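Long-range contacts in alcohol dehydrogenase (Thermus thermophilus, PDB 2EIH), which probably catalyses the NAD-dependent oxidation of alcohols and binds a zinc ion: residues A[1-6]-A[120-125]; A[34-39]-A[64-69]; A[162-167]-A[236-241]. All coordinates share one frame; numbering follows the deposited sequence.

Contact 1: A[1-6]-A[120-125]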
loop_
_atom_site.group_PDB
_atom_site.type_symbol
_atom_site.label_atom_id
_atom_site.label_comp_id
_atom_site.label_asym_id
_atom_site.label_seq_id
_atom_site.Cartn_x
_atom_site.Cartn_y
_atom_site.Cartn_z
ATOM N N MET A 1 3.445 -45.424 19.707
ATOM C CA MET A 1 3.850 -44.183 20.439
ATOM C C MET A 1 2.689 -43.688 21.296
ATOM O O MET A 1 1.539 -44.073 21.074
ATOM C CB MET A 1 4.225 -43.080 19.445
ATOM C CG MET A 1 3.041 -42.494 18.649
ATOM S SD MET A 1 3.515 -41.080 17.579
ATOM C CE MET A 1 1.955 -40.640 16.777
ATOM N N ARG A 2 2.981 -42.853 22.287
ATOM C CA ARG A 2 1.909 -42.325 23.108
ATOM C C ARG A 2 1.241 -41.195 22.331
ATOM O O ARG A 2 1.901 -40.450 21.591
ATOM C CB ARG A 2 2.426 -41.791 24.447
ATOM C CG ARG A 2 2.689 -42.858 25.502
ATOM C CD ARG A 2 3.167 -42.237 26.807
ATOM N NE ARG A 2 2.103 -41.663 27.632
ATOM C CZ ARG A 2 1.195 -42.382 28.294
ATOM N NH1 ARG A 2 1.210 -43.713 28.228
ATOM N NH2 ARG A 2 0.285 -41.771 29.048
ATOM N N ALA A 3 -0.074 -41.088 22.486
ATOM C CA ALA A 3 -0.844 -40.054 21.824
ATOM C C ALA A 3 -2.206 -39.965 22.475
ATOM O O ALA A 3 -2.688 -40.918 23.086
ATOM C CB ALA A 3 -0.996 -40.372 20.344
ATOM N N VAL A 4 -2.800 -38.789 22.380
ATOM C CA VAL A 4 -4.132 -38.571 22.899
ATOM C C VAL A 4 -5.003 -38.559 21.662
ATOM O O VAL A 4 -4.960 -37.622 20.869
ATOM C CB VAL A 4 -4.256 -37.230 23.615
ATOM C CG1 VAL A 4 -5.723 -36.896 23.827
ATOM C CG2 VAL A 4 -3.523 -37.288 24.937
ATOM N N VAL A 5 -5.769 -39.627 21.495
ATOM C CA VAL A 5 -6.655 -39.765 20.359
ATOM C C VAL A 5 -8.044 -39.275 20.714
ATOM O O VAL A 5 -8.383 -39.089 21.887
ATOM C CB VAL A 5 -6.748 -41.231 19.879
ATOM C CG1 VAL A 5 -5.449 -41.641 19.195
ATOM C CG2 VAL A 5 -7.033 -42.151 21.061
ATOM N N MET A 6 -8.842 -39.084 19.673
ATOM C CA MET A 6 -10.204 -38.600 19.781
ATOM C C MET A 6 -11.121 -39.729 19.335
ATOM O O MET A 6 -11.471 -39.819 18.157
ATOM C CB MET A 6 -10.353 -37.413 18.849
ATOM C CG MET A 6 -11.488 -36.498 19.144
ATOM S SD MET A 6 -11.358 -35.195 17.952
ATOM C CE MET A 6 -13.005 -35.198 17.311
ATOM N N THR A 120 -0.258 -32.359 17.158
ATOM C CA THR A 120 0.800 -32.438 18.151
ATOM C C THR A 120 0.530 -33.125 19.487
ATOM O O THR A 120 1.409 -33.150 20.332
ATOM C CB THR A 120 1.372 -31.016 18.417
ATOM O OG1 THR A 120 0.324 -30.138 18.860
ATOM C CG2 THR A 120 1.988 -30.459 17.136
ATOM N N TYR A 121 -0.660 -33.683 19.687
ATOM C CA TYR A 121 -0.960 -34.375 20.947
ATOM C C TYR A 121 -0.344 -35.781 20.971
ATOM O O TYR A 121 -0.993 -36.742 21.396
ATOM C CB TYR A 121 -2.458 -34.546 21.142
ATOM C CG TYR A 121 -3.235 -33.301 21.542
ATOM C CD1 TYR A 121 -2.908 -32.036 21.046
ATOM C CD2 TYR A 121 -4.390 -33.423 22.302
ATOM C CE1 TYR A 121 -3.728 -30.932 21.294
ATOM C CE2 TYR A 121 -5.216 -32.340 22.561
ATOM C CZ TYR A 121 -4.890 -31.101 22.049
ATOM O OH TYR A 121 -5.742 -30.053 22.259
ATOM N N ALA A 122 0.899 -35.904 20.515
ATOM C CA ALA A 122 1.607 -37.181 20.498
ATOM C C ALA A 122 3.101 -36.952 20.684
ATOM O O ALA A 122 3.556 -35.817 20.733
ATOM C CB ALA A 122 1.346 -37.894 19.182
ATOM N N GLU A 123 3.849 -38.042 20.775
ATOM C CA GLU A 123 5.289 -37.976 20.944
ATOM C C GLU A 123 6.005 -37.705 19.626
ATOM O O GLU A 123 7.173 -37.363 19.622
ATOM C CB GLU A 123 5.816 -39.288 21.555
ATOM C CG GLU A 123 5.305 -39.605 22.960
ATOM C CD GLU A 123 5.748 -40.971 23.451
ATOM O OE1 GLU A 123 5.538 -41.968 22.723
ATOM O OE2 GLU A 123 6.301 -41.062 24.572
ATOM N N TYR A 124 5.311 -37.882 18.509
ATOM C CA TYR A 124 5.911 -37.649 17.204
ATOM C C TYR A 124 4.901 -37.121 16.206
ATOM O O TYR A 124 3.711 -37.404 16.296
ATOM C CB TYR A 124 6.516 -38.937 16.631
ATOM C CG TYR A 124 7.570 -39.562 17.496
ATOM C CD1 TYR A 124 7.227 -40.434 18.535
ATOM C CD2 TYR A 124 8.921 -39.273 17.288
ATOM C CE1 TYR A 124 8.211 -40.992 19.348
ATOM C CE2 TYR A 124 9.901 -39.828 18.101
ATOM C CZ TYR A 124 9.539 -40.688 19.124
ATOM O OH TYR A 124 10.514 -41.242 19.923
ATOM N N VAL A 125 5.382 -36.351 15.245
ATOM C CA VAL A 125 4.500 -35.822 14.238
ATOM C C VAL A 125 5.353 -35.614 12.998
ATOM O O VAL A 125 6.534 -35.285 13.087
ATOM C CB VAL A 125 3.832 -34.491 14.725
ATOM C CG1 VAL A 125 4.864 -33.380 14.806
ATOM C CG2 VAL A 125 2.677 -34.114 13.799
#
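M1 and E123 turn toward each other's segment by different first torsions: CG of M1 sits between its backbone N and carbonyl carbon (chi1 70°), whereas CG of E123 lies beside its own N, and beyond CG both chains run extended. The E123 carboxylate thereby reaches back to the start of strand 2-6, where R2 N donates to OE1 of E123 over 2.7 Å. The bond is almost straight, 174° at the hydrogen, but the donor stands above the carboxylate plane, 54° out of it. In return E123 N donates to R2 O at 3.2 Å, so backbone and side chain of one glutamate grip the N-H and C=O of one residue. The guanidinium of R2 bends away from this carboxylate and makes a weak, long ion pair with E320. M1 slides past Y124 in the opposite direction, its SD 3.8 Å from CB of Y124 and beside the ring edge, a Met-aromatic contact. The methyl CE of M1 lies 3.7 Å from CB of A122. A122 is also bridged to A3, whose CB meets CB of A122 at 3.6 Å. Farther along, V4 N donates to Y121 O at 2.9 Å, nearly in line with the carbonyl, and V4 CG1 touches the edge of the Y121 ring at CD2, 4.0 Å away. The hydroxyl of that ring is held by D43 and H326. Through A3 and V5, strand 2-6 also bonds to strand 15-19, while R2 and V4 serve 121-123. The chemistry is thus that of an isolated antiparallel bridge: three polar bonds hold the two segments together, apolar contacts run beside them, and a carboxylate takes the place of a backbone acceptor at R2 N.

Contact 2: A[34-39]-A[64-69]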
loop_
_atom_site.group_PDB
_atom_site.type_symbol
_atom_site.label_atom_id
_atom_site.label_comp_id
_atom_site.label_asym_id
_atom_site.label_seq_id
_atom_site.Cartn_x
_atom_site.Cartn_y
_atom_site.Cartn_z
ATOM N N LEU A 34 8.140 -34.471 19.621
ATOM C CA LEU A 34 7.542 -33.370 20.382
ATOM C C LEU A 34 7.925 -33.295 21.862
ATOM O O LEU A 34 8.157 -34.309 22.515
ATOM C CB LEU A 34 6.018 -33.441 20.253
ATOM C CG LEU A 34 5.495 -33.194 18.833
ATOM C CD1 LEU A 34 4.110 -33.783 18.647
ATOM C CD2 LEU A 34 5.499 -31.705 18.554
ATOM N N LYS A 35 7.983 -32.073 22.375
ATOM C CA LYS A 35 8.315 -31.821 23.766
ATOM C C LYS A 35 7.129 -31.141 24.447
ATOM O O LYS A 35 6.848 -31.354 25.629
ATOM C CB LYS A 35 9.556 -30.917 23.865
ATOM C CG LYS A 35 10.913 -31.602 23.608
ATOM C CD LYS A 35 11.099 -32.824 24.504
ATOM C CE LYS A 35 12.534 -33.364 24.518
ATOM N NZ LYS A 35 13.440 -32.654 25.475
ATOM N N ALA A 36 6.433 -30.321 23.677
ATOM C CA ALA A 36 5.290 -29.604 24.184
ATOM C C ALA A 36 4.295 -29.340 23.067
ATOM O O ALA A 36 4.677 -29.090 21.922
ATOM C CB ALA A 36 5.743 -28.283 24.805
ATOM N N ALA A 37 3.014 -29.429 23.399
ATOM C CA ALA A 37 1.956 -29.151 22.442
ATOM C C ALA A 37 1.086 -28.122 23.133
ATOM O O ALA A 37 0.617 -28.341 24.257
ATOM C CB ALA A 37 1.158 -30.400 22.145
ATOM N N ALA A 38 0.894 -26.991 22.472
ATOM C CA ALA A 38 0.082 -25.927 23.028
ATOM C C ALA A 38 -1.351 -26.148 22.604
ATOM O O ALA A 38 -1.616 -26.606 21.496
ATOM C CB ALA A 38 0.574 -24.566 22.534
ATOM N N LEU A 39 -2.273 -25.816 23.501
ATOM C CA LEU A 39 -3.702 -25.979 23.264
ATOM C C LEU A 39 -4.347 -24.745 22.647
ATOM O O LEU A 39 -4.119 -23.629 23.098
ATOM C CB LEU A 39 -4.408 -26.290 24.585
ATOM C CG LEU A 39 -4.563 -27.728 25.079
ATOM C CD1 LEU A 39 -3.247 -28.476 25.098
ATOM C CD2 LEU A 39 -5.184 -27.681 26.484
ATOM N N ASP A 64 -0.267 -26.406 17.547
ATOM C CA ASP A 64 0.981 -25.860 18.065
ATOM C C ASP A 64 1.872 -26.932 18.678
ATOM O O ASP A 64 1.398 -27.839 19.368
ATOM C CB ASP A 64 0.689 -24.820 19.132
ATOM C CG ASP A 64 0.693 -23.431 18.584
ATOM O OD1 ASP A 64 -0.039 -22.586 19.138
ATOM O OD2 ASP A 64 1.445 -23.185 17.608
ATOM N N GLY A 65 3.172 -26.813 18.449
ATOM C CA GLY A 65 4.085 -27.777 19.012
ATOM C C GLY A 65 5.536 -27.389 18.858
ATOM O O GLY A 65 5.912 -26.604 17.984
ATOM N N SER A 66 6.366 -27.933 19.734
ATOM C CA SER A 66 7.795 -27.682 19.663
ATOM C C SER A 66 8.459 -28.992 19.992
ATOM O O SER A 66 7.860 -29.846 20.626
ATOM C CB SER A 66 8.224 -26.593 20.654
ATOM O OG SER A 66 7.962 -26.976 21.980
ATOM N N GLY A 67 9.693 -29.159 19.549
ATOM C CA GLY A 67 10.378 -30.391 19.836
ATOM C C GLY A 67 11.741 -30.431 19.195
ATOM O O GLY A 67 12.320 -29.396 18.853
ATOM N N VAL A 68 12.238 -31.651 19.022
ATOM C CA VAL A 68 13.546 -31.894 18.447
ATOM C C VAL A 68 13.410 -32.754 17.207
ATOM O O VAL A 68 12.585 -33.663 17.175
ATOM C CB VAL A 68 14.445 -32.632 19.459
ATOM C CG1 VAL A 68 15.838 -32.791 18.895
ATOM C CG2 VAL A 68 14.475 -31.866 20.788
ATOM N N VAL A 69 14.211 -32.469 16.185
ATOM C CA VAL A 69 14.159 -33.260 14.955
ATOM C C VAL A 69 14.525 -34.708 15.265
ATOM O O VAL A 69 15.575 -34.977 15.856
ATOM C CB VAL A 69 15.149 -32.755 13.891
ATOM C CG1 VAL A 69 15.135 -33.703 12.694
ATOM C CG2 VAL A 69 14.788 -31.345 13.461
HETATM O O HOH W 1 -3.300 -26.719 19.084
#
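S66 O accepts from two consecutive residues of the facing strand: strongly from K35 N, 2.8 Å away, and weakly from A36 N at 3.4 Å. This is a classic beta bulge, which shifts the register by one between L34 and A36. S66 N returns a bond to A36 O, 3.0 Å long and in the carbonyl plane, and A36 O is also approached by CA of G65. At the other end A38 N reaches D64 O at 3.3 Å, but from above the carbonyl plane, 65° out of it; the same oxygen also takes a hydrogen bond from T120 OG1. A water donates to A38 O over 2.9 Å and stands at weak hydrogen-bond distance from D64 N. Just beside the bulge, G67 pairs with L34, 4.1 Å apart CA to CA, where a beta carbon would clash. A36 and S66 lie against A145. The chemistry implies a buried pairing in which the S66 carbonyl serves both bulge N-H groups and A36 O takes S66 N, while the side-chain oxygens are satisfied elsewhere: OG of S66 by F141 O of helix 141-146, and OD2 of D64 by L149 N of helix 148-161.

Contact 3: A[162-167]-A[236-241]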
loop_
_atom_site.group_PDB
_atom_site.type_symbol
_atom_site.label_atom_id
_atom_site.label_comp_id
_atom_site.label_asym_id
_atom_site.label_seq_id
_atom_site.Cartn_x
_atom_site.Cartn_y
_atom_site.Cartn_z
ATOM N N LEU A 162 -4.791 -4.226 10.587
ATOM C CA LEU A 162 -4.930 -2.914 11.202
ATOM C C LEU A 162 -3.863 -1.903 10.792
ATOM O O LEU A 162 -4.048 -0.695 10.969
ATOM C CB LEU A 162 -4.920 -3.053 12.725
ATOM C CG LEU A 162 -6.044 -3.886 13.341
ATOM C CD1 LEU A 162 -5.627 -4.328 14.730
ATOM C CD2 LEU A 162 -7.342 -3.091 13.373
ATOM N N GLY A 163 -2.746 -2.388 10.252
ATOM C CA GLY A 163 -1.677 -1.485 9.861
ATOM C C GLY A 163 -1.264 -0.575 11.013
ATOM O O GLY A 163 -1.000 0.615 10.815
ATOM N N VAL A 164 -1.199 -1.127 12.223
ATOM C CA VAL A 164 -0.812 -0.336 13.383
ATOM C C VAL A 164 0.519 0.372 13.146
ATOM O O VAL A 164 1.450 -0.206 12.588
ATOM C CB VAL A 164 -0.746 -1.215 14.659
ATOM C CG1 VAL A 164 -0.061 -0.466 15.784
ATOM C CG2 VAL A 164 -2.161 -1.608 15.083
ATOM N N ARG A 165 0.584 1.639 13.548
ATOM C CA ARG A 165 1.785 2.457 13.383
ATOM C C ARG A 165 1.966 3.348 14.611
ATOM O O ARG A 165 1.029 3.569 15.367
ATOM C CB ARG A 165 1.661 3.310 12.113
ATOM C CG ARG A 165 0.563 4.375 12.181
ATOM C CD ARG A 165 0.001 4.748 10.803
ATOM N NE ARG A 165 1.006 5.298 9.889
ATOM C CZ ARG A 165 1.602 4.604 8.921
ATOM N NH1 ARG A 165 1.300 3.325 8.733
ATOM N NH2 ARG A 165 2.491 5.190 8.131
ATOM N N PRO A 166 3.176 3.877 14.828
ATOM C CA PRO A 166 3.400 4.736 16.000
ATOM C C PRO A 166 2.437 5.924 16.087
ATOM O O PRO A 166 2.168 6.597 15.097
ATOM C CB PRO A 166 4.865 5.155 15.853
ATOM C CG PRO A 166 5.119 5.050 14.391
ATOM C CD PRO A 166 4.371 3.816 13.971
ATOM N N GLY A 167 1.903 6.155 17.282
ATOM C CA GLY A 167 0.963 7.241 17.477
ATOM C C GLY A 167 -0.465 6.727 17.517
ATOM O O GLY A 167 -1.390 7.433 17.923
ATOM N N ALA A 236 -10.533 4.748 20.207
ATOM C CA ALA A 236 -9.387 3.991 19.703
ATOM C C ALA A 236 -9.334 3.976 18.174
ATOM O O ALA A 236 -10.362 3.875 17.507
ATOM C CB ALA A 236 -9.420 2.565 20.238
ATOM N N ASP A 237 -8.128 4.079 17.630
ATOM C CA ASP A 237 -7.932 4.080 16.187
ATOM C C ASP A 237 -7.999 2.673 15.617
ATOM O O ASP A 237 -8.630 2.446 14.587
ATOM C CB ASP A 237 -6.575 4.680 15.843
ATOM C CG ASP A 237 -6.447 6.101 16.287
ATOM O OD1 ASP A 237 -7.114 6.972 15.692
ATOM O OD2 ASP A 237 -5.688 6.355 17.242
ATOM N N LYS A 238 -7.329 1.744 16.293
ATOM C CA LYS A 238 -7.284 0.343 15.883
ATOM C C LYS A 238 -7.763 -0.545 17.013
ATOM O O LYS A 238 -7.423 -0.307 18.168
ATOM C CB LYS A 238 -5.859 -0.073 15.504
ATOM C CG LYS A 238 -5.462 0.228 14.070
ATOM C CD LYS A 238 -5.553 1.701 13.748
ATOM C CE LYS A 238 -5.200 1.971 12.294
ATOM N NZ LYS A 238 -3.742 2.057 12.028
ATOM N N VAL A 239 -8.536 -1.575 16.682
ATOM C CA VAL A 239 -9.052 -2.490 17.697
ATOM C C VAL A 239 -8.836 -3.970 17.381
ATOM O O VAL A 239 -9.148 -4.437 16.291
ATOM C CB VAL A 239 -10.555 -2.269 17.917
ATOM C CG1 VAL A 239 -11.067 -3.218 18.992
ATOM C CG2 VAL A 239 -10.806 -0.824 18.308
ATOM N N VAL A 240 -8.293 -4.705 18.346
ATOM C CA VAL A 240 -8.074 -6.136 18.183
ATOM C C VAL A 240 -9.097 -6.858 19.043
ATOM O O VAL A 240 -9.056 -6.769 20.265
ATOM C CB VAL A 240 -6.681 -6.556 18.644
ATOM C CG1 VAL A 240 -6.502 -8.045 18.423
ATOM C CG2 VAL A 240 -5.624 -5.762 17.905
ATOM N N ASP A 241 -10.008 -7.575 18.400
ATOM C CA ASP A 241 -11.052 -8.290 19.112
ATOM C C ASP A 241 -11.082 -9.774 18.742
ATOM O O ASP A 241 -11.025 -10.123 17.565
ATOM C CB ASP A 241 -12.404 -7.657 18.787
ATOM C CG ASP A 241 -13.498 -8.142 19.700
ATOM O OD1 ASP A 241 -14.672 -7.791 19.480
ATOM O OD2 ASP A 241 -13.181 -8.876 20.648
#
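K238 meets L162 and carries most of the contact, just after D237, whose carboxylate is engaged by D169 N beyond the loop. The lysine chain lies against 162-167, with CG of K238 3.6 Å from CB of L162 and 3.9 Å from CG2 of V164, the valine running past it in the opposite direction. Bends at chi2 (59°) and chi4 (-82°) then carry the ammonium to the carbonyls of L162 and G163. NZ of K238 donates to L162 O over 3.0 Å, meeting it nearly head-on at a C=O...N angle of 161°, and more weakly to G163 O at 3.3 Å. A salt bridge to D168 gives the same nitrogen a third partner. These carbonyls follow directly on helix 148-161, where the chain turns at G163 with positive phi, so the lysine charge probably also gains from the helix's negative C-terminal end. A methionine in place of K238 would probably leave the D168 carboxylate without its ionic mate and the L162 carbonyl without this donor. At V239 the backbone does the touching: its O lies 3.7 Å from CD2 of L162, while the side chain points away and packs on L171 and I261. V240 sends CG2 to CD1 of L162, a tight 3.5 Å, the two side chains crossing at about a right angle; M157 and V158 of the helix lie against the same valine. The loop also reaches a second subunit, R165 packing on V159 and P166 on F190 of that copy. Strand 236-241 runs between 169-172 and 259-263 in a six-stranded parallel sheet of order 3-2-1-4-5-6, the arrangement of the Rossmann dinucleotide-binding fold, here packed against the helix and loop that lead into its first strand.

From the N terminus, strand 2-6 waits for residues 120-125 before contact 1 closes, a loop of over a hundred residues. Contact 2 opens and closes within that span, joining 34-39 to 64-69 of the GroES-like region. The two touch: T120 OG1 reaches D64 O, and E123 O lies 3.0 Å from L34 N. The N-terminal strand is thereby joined to that sheet through the turn leading into strand 124-128. Contact 3 follows in series, opening after helix 148-161 and closing 68 residues later at strand 236-241; it ties the loop before strand 169-172 to the Rossmann-type parallel sheet, its centre about 39 Å from that of contact 1, across the chain's centre.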